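Local coordinates for protein neutral ceramidase (Pseudomonas aeruginosa, PDB 2ZWS) that hydrolyses the N-acyl linkage of ceramides to sphingosine and free fatty acid with the help of a bound zinc ion, and also runs the reverse synthesis, at residues Ala223-Trp227 with Glu228-Ser232; Gln369-Glu373 with Lys374-Ala378; Leu478-Asp481 with Met482-Leu486; Asn124-Val127 with Asp128-Arg132; Tyr281-Gly285 with Gln286-Glu290. One frame throughout, in Å; residues are numbered along the deposited sequence.

All five contacts are local. Interactions 1, 3 and 4 lie along helices, whereas interactions 2 and 5 form where a helix gives way to a strand. Interaction 4 is largely buried, and its side chains meet through aliphatic branches beside plain i to i+4 backbone bonds. Interaction 3 is similar but half buried. Interaction 1 adds imidazole, phenol and carboxylate groups as its helix widens into a pi-type turn, and interaction 2 places a lysine ammonium among oxygens. Interaction 5 is a surface turn bridged by water. Interactions 1 and 5 belong to helices that touch, W227 CZ2 lying 3.7 Å from Y281 CD2; the other contacts stand apart.

Interaction 1 of 5, residues Ala223-Trp227 with Glu228-Ser232; sequences ASYHW and EHDVS
S224 opens the contact through its backbone: S224 O takes the N-H of E228 in a regular alpha-helical bond, near the end of helix 218-231, where the last turn widens to a pi-type one. The carboxylate of E228 itself is directed to other partners, with salt bridges to R43 and K11, while S224 OG bonds A239 O. Y225 lies side by side with H229, one turn on. Their rings form an offset stack, centroids 4.5 Å apart and planes at 14°, with Y225 OH above the middle of the imidazole and H229 CB over one face of the phenol in a CH-pi contact. Y225 OH also bonds D581, a magnesium ligand, so this stack stands in the second shell of that metal site. H226 carries its ring with CG anti to the backbone N (chi1 -178°), which sets ND1 beside D230. H226 ND1 donates to D230 OD1 at 2.9 Å, on the anti lone pair, with the oxygen tilted out of the imidazole plane. The other carboxylate oxygen, D230 OD2, accepts from H229 ND1 at 2.7 Å, nearly in the plane of that ring, so one aspartate ties two histidines together. V231 CG2 sits over a face of the H226 ring, 3.8 Å from its centroid. W227 completes the walk, its indole packed against F277 of helix 265-286. The wider turn is marked by S232 N, which reaches back five residues to W227 O at 2.9 Å in a nearly straight bond (170°), while W227 CD1 touches V231 CG1 at 4.0 Å.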
# COMPACT_ATOMS: atom_id res chain seq x y z
N ALA A 223 -10.01 -3.55 -6.46
CA ALA A 223 -9.84 -4.86 -7.12
C ALA A 223 -9.85 -6.02 -6.11
O ALA A 223 -10.52 -7.03 -6.35
CB ALA A 223 -8.55 -4.84 -7.93
N SER A 224 -9.11 -5.87 -5.01
CA SER A 224 -9.09 -6.93 -3.98
C SER A 224 -10.48 -7.12 -3.39
O SER A 224 -10.97 -8.26 -3.22
CB SER A 224 -8.15 -6.58 -2.83
OG SER A 224 -6.79 -6.47 -3.27
N TYR A 225 -11.13 -6.01 -3.05
CA TYR A 225 -12.45 -6.07 -2.40
C TYR A 225 -13.43 -6.69 -3.39
O TYR A 225 -14.22 -7.56 -3.00
CB TYR A 225 -12.93 -4.66 -2.08
CG TYR A 225 -14.33 -4.59 -1.53
CD1 TYR A 225 -15.41 -4.25 -2.35
CD2 TYR A 225 -14.58 -4.86 -0.17
CE1 TYR A 225 -16.70 -4.17 -1.82
CE2 TYR A 225 -15.86 -4.78 0.35
CZ TYR A 225 -16.91 -4.45 -0.49
OH TYR A 225 -18.20 -4.34 0.01
N HIS A 226 -13.40 -6.27 -4.65
CA HIS A 226 -14.36 -6.85 -5.60
C HIS A 226 -14.17 -8.38 -5.67
O HIS A 226 -15.15 -9.14 -5.66
CB HIS A 226 -14.17 -6.20 -6.97
CG HIS A 226 -15.14 -6.69 -8.00
ND1 HIS A 226 -16.49 -6.43 -7.94
CD2 HIS A 226 -14.95 -7.44 -9.12
CE1 HIS A 226 -17.10 -6.99 -8.98
NE2 HIS A 226 -16.18 -7.60 -9.72
N TRP A 227 -12.93 -8.85 -5.74
CA TRP A 227 -12.71 -10.31 -5.79
C TRP A 227 -13.17 -11.02 -4.53
O TRP A 227 -13.87 -12.05 -4.60
CB TRP A 227 -11.23 -10.63 -6.05
CG TRP A 227 -11.00 -11.94 -6.77
CD1 TRP A 227 -11.82 -13.06 -6.77
CD2 TRP A 227 -9.85 -12.29 -7.55
NE1 TRP A 227 -11.24 -14.06 -7.54
CE2 TRP A 227 -10.04 -13.62 -8.03
CE3 TRP A 227 -8.68 -11.61 -7.92
CZ2 TRP A 227 -9.10 -14.26 -8.85
CZ3 TRP A 227 -7.74 -12.26 -8.74
CH2 TRP A 227 -7.97 -13.57 -9.18
N GLU A 228 -12.74 -10.51 -3.37
CA GLU A 228 -13.04 -11.14 -2.09
C GLU A 228 -14.52 -11.09 -1.70
O GLU A 228 -15.08 -12.08 -1.18
CB GLU A 228 -12.22 -10.50 -0.98
CG GLU A 228 -10.72 -10.73 -1.15
CD GLU A 228 -9.84 -9.86 -0.25
OE1 GLU A 228 -8.61 -10.17 -0.20
OE2 GLU A 228 -10.34 -8.88 0.37
N HIS A 229 -15.14 -9.94 -1.94
CA HIS A 229 -16.49 -9.64 -1.45
C HIS A 229 -17.57 -9.90 -2.50
O HIS A 229 -18.63 -10.40 -2.17
CB HIS A 229 -16.56 -8.19 -0.98
CG HIS A 229 -17.89 -7.78 -0.41
ND1 HIS A 229 -18.89 -7.24 -1.20
CD2 HIS A 229 -18.37 -7.79 0.85
CE1 HIS A 229 -19.93 -6.94 -0.45
NE2 HIS A 229 -19.65 -7.26 0.80
N ASP A 230 -17.31 -9.53 -3.76
CA ASP A 230 -18.37 -9.61 -4.78
C ASP A 230 -18.28 -10.87 -5.65
O ASP A 230 -19.30 -11.30 -6.22
CB ASP A 230 -18.35 -8.37 -5.71
CG ASP A 230 -18.50 -7.03 -4.97
OD1 ASP A 230 -17.95 -6.03 -5.51
OD2 ASP A 230 -19.14 -6.96 -3.89
N VAL A 231 -17.08 -11.43 -5.82
CA VAL A 231 -16.85 -12.49 -6.83
C VAL A 231 -16.71 -13.92 -6.27
O VAL A 231 -17.50 -14.81 -6.63
CB VAL A 231 -15.65 -12.10 -7.75
CG1 VAL A 231 -15.27 -13.26 -8.71
CG2 VAL A 231 -15.98 -10.84 -8.52
N SER A 232 -15.71 -14.17 -5.42
CA SER A 232 -15.56 -15.48 -4.74
C SER A 232 -16.82 -15.52 -3.84
O SER A 232 -16.87 -14.83 -2.88
CB SER A 232 -14.26 -15.47 -3.94
OG SER A 232 -13.91 -16.78 -3.53

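Interaction 2 of 5, residues Gln369-Glu373 with Lys374-Ala378; sequences QCQAE and KTILA
K374 NZ is gripped by three oxygens: Q371 OE1 within this contact, at 2.8 Å, and the backbone oxygens of T465 and A325. The ammonium reaches Q371 OE1 from above the amide's carbonyl plane, 43° out of it, and so does not lie on a lone pair. The two side chains run alongside each other, pointing the same way. That of K374 starts with CG anti to the backbone N and stays extended until it bends at chi3 (-77°), which brings NZ to the amide oxygen; Q371 meets it by folding at chi2. At the other end of the same amide, Q371 NE2 donates to L466 O, which helps fix the rotation of the group and keeps its oxygen presented to the lysine.

The backbone brings these side chains together. After helix 365-370, the chain makes a type II' beta turn from Q371 to K374, with A372 at positive phi, closed by K374 N donating to Q371 O at 3.2 Å. Beyond the turn, I376 crosses Q371 at about a right angle, and I376 CD1 rests on Q371 CG at 4.0 Å, joining the start of strand 376-378 to the turn. E373 has its carboxylate paired with R452 of helix 452-457. C370, just before the turn, is probably disulfide-bonded to C322.

With K374 and Q371 both buried, the three oxygens that hold the ammonium are neutral carbonyls, and their dipoles probably stabilise its charge.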
# COMPACT_ATOMS: atom_id res chain seq x y z
N GLN A 369 28.30 18.15 -8.49
CA GLN A 369 28.90 17.53 -9.66
C GLN A 369 28.40 16.12 -9.91
O GLN A 369 28.05 15.80 -11.04
CB GLN A 369 30.43 17.58 -9.61
CG GLN A 369 30.98 18.98 -9.85
CD GLN A 369 30.32 19.69 -11.03
OE1 GLN A 369 29.64 20.72 -10.86
NE2 GLN A 369 30.50 19.16 -12.24
N CYS A 370 28.36 15.28 -8.87
CA CYS A 370 28.01 13.94 -9.28
C CYS A 370 26.46 13.73 -9.41
O CYS A 370 26.10 12.80 -10.12
CB CYS A 370 28.85 12.80 -8.59
SG CYS A 370 30.65 12.69 -8.95
N GLN A 371 25.61 14.63 -8.91
CA GLN A 371 24.16 14.58 -9.21
C GLN A 371 23.80 14.92 -10.67
O GLN A 371 22.64 14.81 -11.08
CB GLN A 371 23.39 15.49 -8.24
CG GLN A 371 23.33 14.98 -6.80
CD GLN A 371 22.32 13.84 -6.63
OE1 GLN A 371 21.53 13.56 -7.53
NE2 GLN A 371 22.36 13.18 -5.46
N ALA A 372 24.82 15.34 -11.44
CA ALA A 372 24.73 15.44 -12.91
C ALA A 372 23.66 16.45 -13.34
O ALA A 372 23.71 17.61 -12.90
CB ALA A 372 24.52 14.04 -13.56
N GLU A 373 22.68 16.04 -14.13
CA GLU A 373 21.72 17.02 -14.65
C GLU A 373 20.71 17.56 -13.65
O GLU A 373 19.95 18.48 -13.94
CB GLU A 373 21.09 16.61 -15.99
CG GLU A 373 20.82 15.17 -16.23
CD GLU A 373 22.07 14.31 -16.44
OE1 GLU A 373 22.84 14.46 -17.43
OE2 GLU A 373 22.26 13.44 -15.59
N LYS A 374 20.69 17.00 -12.45
CA LYS A 374 19.81 17.50 -11.42
C LYS A 374 20.17 18.91 -10.96
O LYS A 374 21.36 19.23 -10.80
CB LYS A 374 19.88 16.55 -10.21
CG LYS A 374 18.86 16.87 -9.08
CD LYS A 374 18.96 15.86 -7.92
CE LYS A 374 18.30 14.54 -8.28
NZ LYS A 374 18.73 13.50 -7.29
N THR A 375 19.15 19.75 -10.77
CA THR A 375 19.37 21.01 -10.06
C THR A 375 18.82 20.82 -8.66
O THR A 375 17.61 20.64 -8.42
CB THR A 375 18.85 22.27 -10.78
OG1 THR A 375 17.43 22.34 -10.71
CG2 THR A 375 19.29 22.27 -12.24
N ILE A 376 19.75 20.78 -7.71
CA ILE A 376 19.41 20.40 -6.35
C ILE A 376 18.49 21.42 -5.68
O ILE A 376 18.80 22.61 -5.65
CB ILE A 376 20.67 20.15 -5.51
CG1 ILE A 376 21.45 18.95 -6.07
CG2 ILE A 376 20.31 19.98 -4.05
CD1 ILE A 376 22.84 18.76 -5.50
N LEU A 377 17.35 20.92 -5.18
CA LEU A 377 16.44 21.70 -4.37
C LEU A 377 16.72 21.49 -2.88
O LEU A 377 16.73 22.45 -2.08
CB LEU A 377 14.99 21.33 -4.69
CG LEU A 377 13.89 21.98 -3.84
CD1 LEU A 377 13.82 23.49 -4.04
CD2 LEU A 377 12.55 21.34 -4.15
N ALA A 378 16.92 20.23 -2.50
CA ALA A 378 17.19 19.87 -1.11
C ALA A 378 18.26 18.80 -1.03
O ALA A 378 18.15 17.76 -1.68
CB ALA A 378 15.91 19.42 -0.40

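Interaction 3 of 5, residues Leu478-Asp481 with Met482-Leu486; sequences LFVD and MAVAL
V480 and V484 meet one turn apart on helix 471-488: V480 CG1 lies 4.4 Å from V484 CG2, a loose apolar touch. The second valine's methyl is held closer to the backbone. With CG2 anti to the carbonyl carbon and beside the backbone N, V484 CG2 comes to 3.4 Å from V480 O, the same oxygen that receives V484 N at 2.9 Å and 163°. Four such i to i+4 bonds join the two segments. M482 N donates to L478 O and A483 N to F479 O, while A485 N closes on D481 O at 3.0 Å and 167°.

Further out, the helix is positioned by its other faces. F479 and M482 both pack on I395 and M397 of strand 392-400, and F479 also meets I420 and V424 of helix 414-428, against which V480 and A483 lie as well. L478 and M482 touch strand 295-303. The carboxylate of D481 forms a salt bridge with R310 through OD1.

Across the contact itself the side chains supply only dispersion, so directional strength comes from the peptide groups; the single charge, on D481, ties the helix to R310 at its partly exposed side.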
# COMPACT_ATOMS: atom_id res chain seq x y z
N LEU A 478 23.04 -4.76 -7.80
CA LEU A 478 22.68 -5.41 -6.54
C LEU A 478 21.80 -6.64 -6.76
O LEU A 478 22.02 -7.71 -6.16
CB LEU A 478 21.99 -4.41 -5.61
CG LEU A 478 22.90 -3.28 -5.10
CD1 LEU A 478 22.08 -2.23 -4.37
CD2 LEU A 478 24.02 -3.79 -4.22
N PHE A 479 20.78 -6.48 -7.61
CA PHE A 479 19.91 -7.61 -7.93
C PHE A 479 20.60 -8.70 -8.75
O PHE A 479 20.33 -9.89 -8.54
CB PHE A 479 18.62 -7.12 -8.59
CG PHE A 479 17.60 -6.60 -7.61
CD1 PHE A 479 16.96 -7.49 -6.74
CD2 PHE A 479 17.28 -5.24 -7.53
CE1 PHE A 479 16.02 -7.04 -5.81
CE2 PHE A 479 16.29 -4.80 -6.58
CZ PHE A 479 15.68 -5.72 -5.72
N VAL A 480 21.46 -8.32 -9.70
CA VAL A 480 22.17 -9.35 -10.46
C VAL A 480 23.10 -10.14 -9.54
O VAL A 480 23.11 -11.40 -9.58
CB VAL A 480 22.93 -8.75 -11.66
CG1 VAL A 480 23.97 -9.75 -12.21
CG2 VAL A 480 21.92 -8.39 -12.72
N ASP A 481 23.83 -9.43 -8.67
CA ASP A 481 24.74 -10.11 -7.75
C ASP A 481 23.97 -11.08 -6.83
O ASP A 481 24.42 -12.21 -6.57
CB ASP A 481 25.59 -9.10 -6.96
CG ASP A 481 26.66 -8.41 -7.83
OD1 ASP A 481 26.83 -8.80 -9.01
OD2 ASP A 481 27.35 -7.49 -7.32
N MET A 482 22.78 -10.67 -6.39
CA MET A 482 21.95 -11.52 -5.53
C MET A 482 21.47 -12.74 -6.31
O MET A 482 21.48 -13.85 -5.79
CB MET A 482 20.76 -10.73 -4.97
CG MET A 482 19.90 -11.59 -4.03
SD MET A 482 18.80 -10.54 -3.06
CE MET A 482 19.96 -9.85 -1.87
N ALA A 483 21.07 -12.54 -7.57
CA ALA A 483 20.60 -13.64 -8.42
C ALA A 483 21.72 -14.66 -8.64
O ALA A 483 21.49 -15.88 -8.63
CB ALA A 483 20.12 -13.10 -9.78
N VAL A 484 22.94 -14.17 -8.87
CA VAL A 484 24.10 -15.05 -9.04
C VAL A 484 24.36 -15.83 -7.76
O VAL A 484 24.58 -17.04 -7.81
CB VAL A 484 25.34 -14.24 -9.46
CG1 VAL A 484 26.65 -15.11 -9.34
CG2 VAL A 484 25.16 -13.73 -10.90
N ALA A 485 24.32 -15.16 -6.60
CA ALA A 485 24.44 -15.88 -5.32
C ALA A 485 23.40 -17.02 -5.16
O ALA A 485 23.75 -18.13 -4.76
CB ALA A 485 24.36 -14.91 -4.15
N LEU A 486 22.14 -16.74 -5.47
CA LEU A 486 21.10 -17.78 -5.48
C LEU A 486 21.47 -18.92 -6.40
O LEU A 486 21.39 -20.09 -6.03
CB LEU A 486 19.75 -17.20 -5.93
CG LEU A 486 18.87 -16.71 -4.80
CD1 LEU A 486 17.85 -15.71 -5.33
CD2 LEU A 486 18.20 -17.86 -4.08

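Interaction 4 of 5, residues Asn124-Val127 with Asp128-Arg132; sequences NAIV and DGIVR
I126 and I130, i and i+4 residues of an alpha helix, point their side chains along one face of helix 120-138, and the two meet at a slant. I126 CG2 touches I130 CD1 at 3.9 Å. The methyl gets there because I130 CG1 is anti to the carbonyl carbon (chi1 -71°) and the chain then runs extended, carrying CD1 back along the preceding turn; on the way I130 CG1 passes I126 O at 3.3 Å. This pair faces inward: I130 packs on V70 and V74 of helix 68-81, and I126 on L63 and F105.

A second aliphatic row is formed by V127 and V131. Their branches do not meet each other here. Instead V131 CG2 lies 3.4 Å from V127 O, the oxygen that accepts V131 N in a nearly straight bond (173°). V127 and V131 also reach helix 68-81, at K73 and R77, so both rows help to join the two helices.

D128 and R132 bring polar groups to another side of the helix. D128 folds its carboxylate back over the previous turn with CG beside its own N, placing D128 CG 3.1 Å from N124 O. Two acceptors face each other there, and the link between these residues is the backbone bond from D128 N to N124 O.

R132 makes a salt bridge with E556 through NH1 and also donates from that nitrogen to D13 O. Its other terminal nitrogen turns toward A125 by way of a water that lies at the edge of the guanidinium, in its plane. A125 O, already holding G129 N at 2.9 Å, accepts from this water at 2.6 Å, and R132 NH2 donates to the same water at 3.1 Å.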
# COMPACT_ATOMS: atom_id res chain seq x y z
N ASN A 124 1.83 2.25 14.86
CA ASN A 124 1.63 1.06 15.65
C ASN A 124 0.53 0.16 15.07
O ASN A 124 0.66 -1.07 15.13
CB ASN A 124 1.28 1.41 17.10
CG ASN A 124 2.44 2.01 17.91
OD1 ASN A 124 2.20 2.64 18.97
ND2 ASN A 124 3.65 1.77 17.50
N ALA A 125 -0.55 0.75 14.54
CA ALA A 125 -1.64 -0.05 13.95
C ALA A 125 -1.15 -0.83 12.73
O ALA A 125 -1.61 -1.96 12.47
CB ALA A 125 -2.80 0.82 13.56
N ILE A 126 -0.26 -0.19 11.96
CA ILE A 126 0.29 -0.80 10.75
C ILE A 126 1.17 -2.01 11.12
O ILE A 126 0.97 -3.13 10.61
CB ILE A 126 1.02 0.23 9.88
CG1 ILE A 126 -0.00 1.22 9.30
CG2 ILE A 126 1.85 -0.44 8.80
CD1 ILE A 126 0.63 2.46 8.68
N VAL A 127 2.08 -1.79 12.06
CA VAL A 127 2.95 -2.87 12.52
C VAL A 127 2.12 -4.02 13.07
O VAL A 127 2.29 -5.19 12.71
CB VAL A 127 3.94 -2.39 13.59
CG1 VAL A 127 4.69 -3.58 14.26
CG2 VAL A 127 4.92 -1.37 12.96
N ASP A 128 1.20 -3.66 13.94
CA ASP A 128 0.40 -4.70 14.62
C ASP A 128 -0.44 -5.49 13.64
O ASP A 128 -0.58 -6.69 13.78
CB ASP A 128 -0.51 -4.09 15.68
CG ASP A 128 0.24 -3.58 16.89
OD1 ASP A 128 1.45 -3.86 17.04
OD2 ASP A 128 -0.40 -2.88 17.70
N GLY A 129 -1.04 -4.81 12.68
CA GLY A 129 -1.89 -5.50 11.70
C GLY A 129 -1.10 -6.36 10.71
O GLY A 129 -1.57 -7.43 10.30
N ILE A 130 0.10 -5.91 10.34
CA ILE A 130 0.94 -6.75 9.48
C ILE A 130 1.27 -8.05 10.24
O ILE A 130 1.13 -9.18 9.70
CB ILE A 130 2.24 -6.03 9.06
CG1 ILE A 130 1.89 -4.93 8.06
CG2 ILE A 130 3.27 -7.02 8.47
CD1 ILE A 130 3.05 -3.93 7.70
N VAL A 131 1.69 -7.91 11.49
CA VAL A 131 1.98 -9.11 12.28
C VAL A 131 0.71 -9.99 12.42
O VAL A 131 0.78 -11.20 12.23
CB VAL A 131 2.57 -8.73 13.66
CG1 VAL A 131 2.70 -9.99 14.58
CG2 VAL A 131 3.92 -8.04 13.49
N ARG A 132 -0.44 -9.40 12.67
CA ARG A 132 -1.68 -10.17 12.83
C ARG A 132 -2.02 -10.90 11.52
O ARG A 132 -2.49 -12.02 11.53
CB ARG A 132 -2.81 -9.23 13.21
CG ARG A 132 -4.09 -9.92 13.67
CD ARG A 132 -5.22 -8.88 14.05
NE ARG A 132 -4.66 -7.68 14.68
CZ ARG A 132 -4.66 -6.44 14.16
NH1 ARG A 132 -5.28 -6.15 12.99
NH2 ARG A 132 -4.04 -5.48 14.84
O HOH W 1 -3.87 -2.72 13.42

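Interaction 5 of 5, residues Tyr281-Gly285 with Gln286-Glu290; sequences YEIAG and QAQEE
Q286 N sits between two carbonyls as helix 265-286 runs out: it donates to I283 O at 2.9 Å, a three-residue span, and only weakly to E282 O at 3.2 Å. A287 N then bonds A284 O at 3.1 Å, again over three residues, and A287 takes positive phi, which turns the chain away from the helix axis. For both three-residue bonds the donor stands well above the carbonyl plane, 62° for Q286 N and 58° for A287 N, evidence of a tightened last turn.

I283 O serves a second donor as well. A water gives it a hydrogen bond at 2.8 Å and accepts from Q288 N at 2.9 Å, bridging the helix end to the residue that leads into the strand.

Among the side chains, E282 and Q286 cross at a slant, with carboxylate and amide planes 61° apart. Q286 is extended beyond CG, its CG beside the backbone N, so its aliphatic part lies over the preceding turn, with Q286 CG 3.4 Å from E282 O. E282 OE1 has its salt bridge with K279.

The turn is exposed, yet its flanks are anchored. I283 packs on M182 and V184 of strand 181-189, A284 touches W227 of helix 218-231, and A287 rests on F147 of strand 142-152, beside which strand 289-291 then pairs antiparallel.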
# COMPACT_ATOMS: atom_id res chain seq x y z
N TYR A 281 -8.52 -12.04 -13.03
CA TYR A 281 -9.44 -13.15 -13.00
C TYR A 281 -9.29 -14.01 -14.26
O TYR A 281 -9.31 -15.25 -14.18
CB TYR A 281 -10.88 -12.61 -12.91
CG TYR A 281 -11.85 -13.68 -12.51
CD1 TYR A 281 -12.64 -14.33 -13.46
CD2 TYR A 281 -11.97 -14.06 -11.18
CE1 TYR A 281 -13.51 -15.36 -13.07
CE2 TYR A 281 -12.83 -15.08 -10.80
CZ TYR A 281 -13.60 -15.71 -11.75
OH TYR A 281 -14.45 -16.70 -11.36
N GLU A 282 -9.15 -13.35 -15.41
CA GLU A 282 -8.93 -14.03 -16.70
C GLU A 282 -7.65 -14.88 -16.62
O GLU A 282 -7.66 -16.10 -16.94
CB GLU A 282 -8.77 -13.01 -17.83
CG GLU A 282 -8.42 -13.71 -19.15
CD GLU A 282 -8.17 -12.79 -20.31
OE1 GLU A 282 -8.09 -11.55 -20.15
OE2 GLU A 282 -8.06 -13.31 -21.45
N ILE A 283 -6.56 -14.28 -16.15
CA ILE A 283 -5.28 -15.01 -16.12
C ILE A 283 -5.37 -16.20 -15.16
O ILE A 283 -4.97 -17.34 -15.52
CB ILE A 283 -4.12 -14.08 -15.72
CG1 ILE A 283 -3.92 -13.01 -16.80
CG2 ILE A 283 -2.84 -14.89 -15.38
CD1 ILE A 283 -3.06 -11.84 -16.33
N ALA A 284 -5.86 -15.95 -13.94
CA ALA A 284 -5.98 -17.03 -12.95
C ALA A 284 -6.78 -18.18 -13.54
O ALA A 284 -6.43 -19.34 -13.35
CB ALA A 284 -6.61 -16.55 -11.62
N GLY A 285 -7.83 -17.83 -14.31
CA GLY A 285 -8.74 -18.83 -14.87
C GLY A 285 -8.07 -19.74 -15.86
O GLY A 285 -8.54 -20.88 -16.08
N GLN A 286 -7.00 -19.23 -16.48
CA GLN A 286 -6.19 -20.00 -17.46
C GLN A 286 -5.20 -21.01 -16.81
O GLN A 286 -4.72 -21.91 -17.51
CB GLN A 286 -5.48 -19.05 -18.44
CG GLN A 286 -6.47 -18.23 -19.28
CD GLN A 286 -5.88 -17.05 -20.04
OE1 GLN A 286 -4.84 -16.50 -19.67
NE2 GLN A 286 -6.57 -16.61 -21.10
N ALA A 287 -4.89 -20.85 -15.51
CA ALA A 287 -3.94 -21.70 -14.77
C ALA A 287 -2.77 -22.11 -15.67
O ALA A 287 -2.57 -23.29 -16.01
CB ALA A 287 -4.64 -22.94 -14.19
N GLN A 288 -2.02 -21.11 -16.10
CA GLN A 288 -1.19 -21.27 -17.30
C GLN A 288 -0.05 -22.27 -17.13
O GLN A 288 0.21 -23.11 -18.01
CB GLN A 288 -0.66 -19.92 -17.79
CG GLN A 288 -1.76 -18.95 -18.23
CD GLN A 288 -1.26 -17.58 -18.66
OE1 GLN A 288 -2.06 -16.66 -18.92
NE2 GLN A 288 0.04 -17.40 -18.66
N GLU A 289 0.62 -22.18 -15.99
CA GLU A 289 1.82 -22.98 -15.75
C GLU A 289 1.84 -23.36 -14.28
O GLU A 289 1.77 -22.48 -13.44
CB GLU A 289 3.00 -22.06 -16.02
CG GLU A 289 4.35 -22.68 -16.01
CD GLU A 289 5.40 -21.65 -16.33
OE1 GLU A 289 6.54 -21.80 -15.87
OE2 GLU A 289 5.06 -20.67 -17.05
N GLU A 290 1.95 -24.64 -13.95
CA GLU A 290 2.10 -25.00 -12.53
C GLU A 290 3.50 -24.62 -12.04
O GLU A 290 4.50 -24.90 -12.71
CB GLU A 290 1.81 -26.48 -12.25
CG GLU A 290 1.82 -26.78 -10.77
CD GLU A 290 1.26 -28.13 -10.41
OE1 GLU A 290 1.06 -28.95 -11.34
OE2 GLU A 290 1.05 -28.37 -9.20
O HOH W 2 -2.56 -18.59 -14.76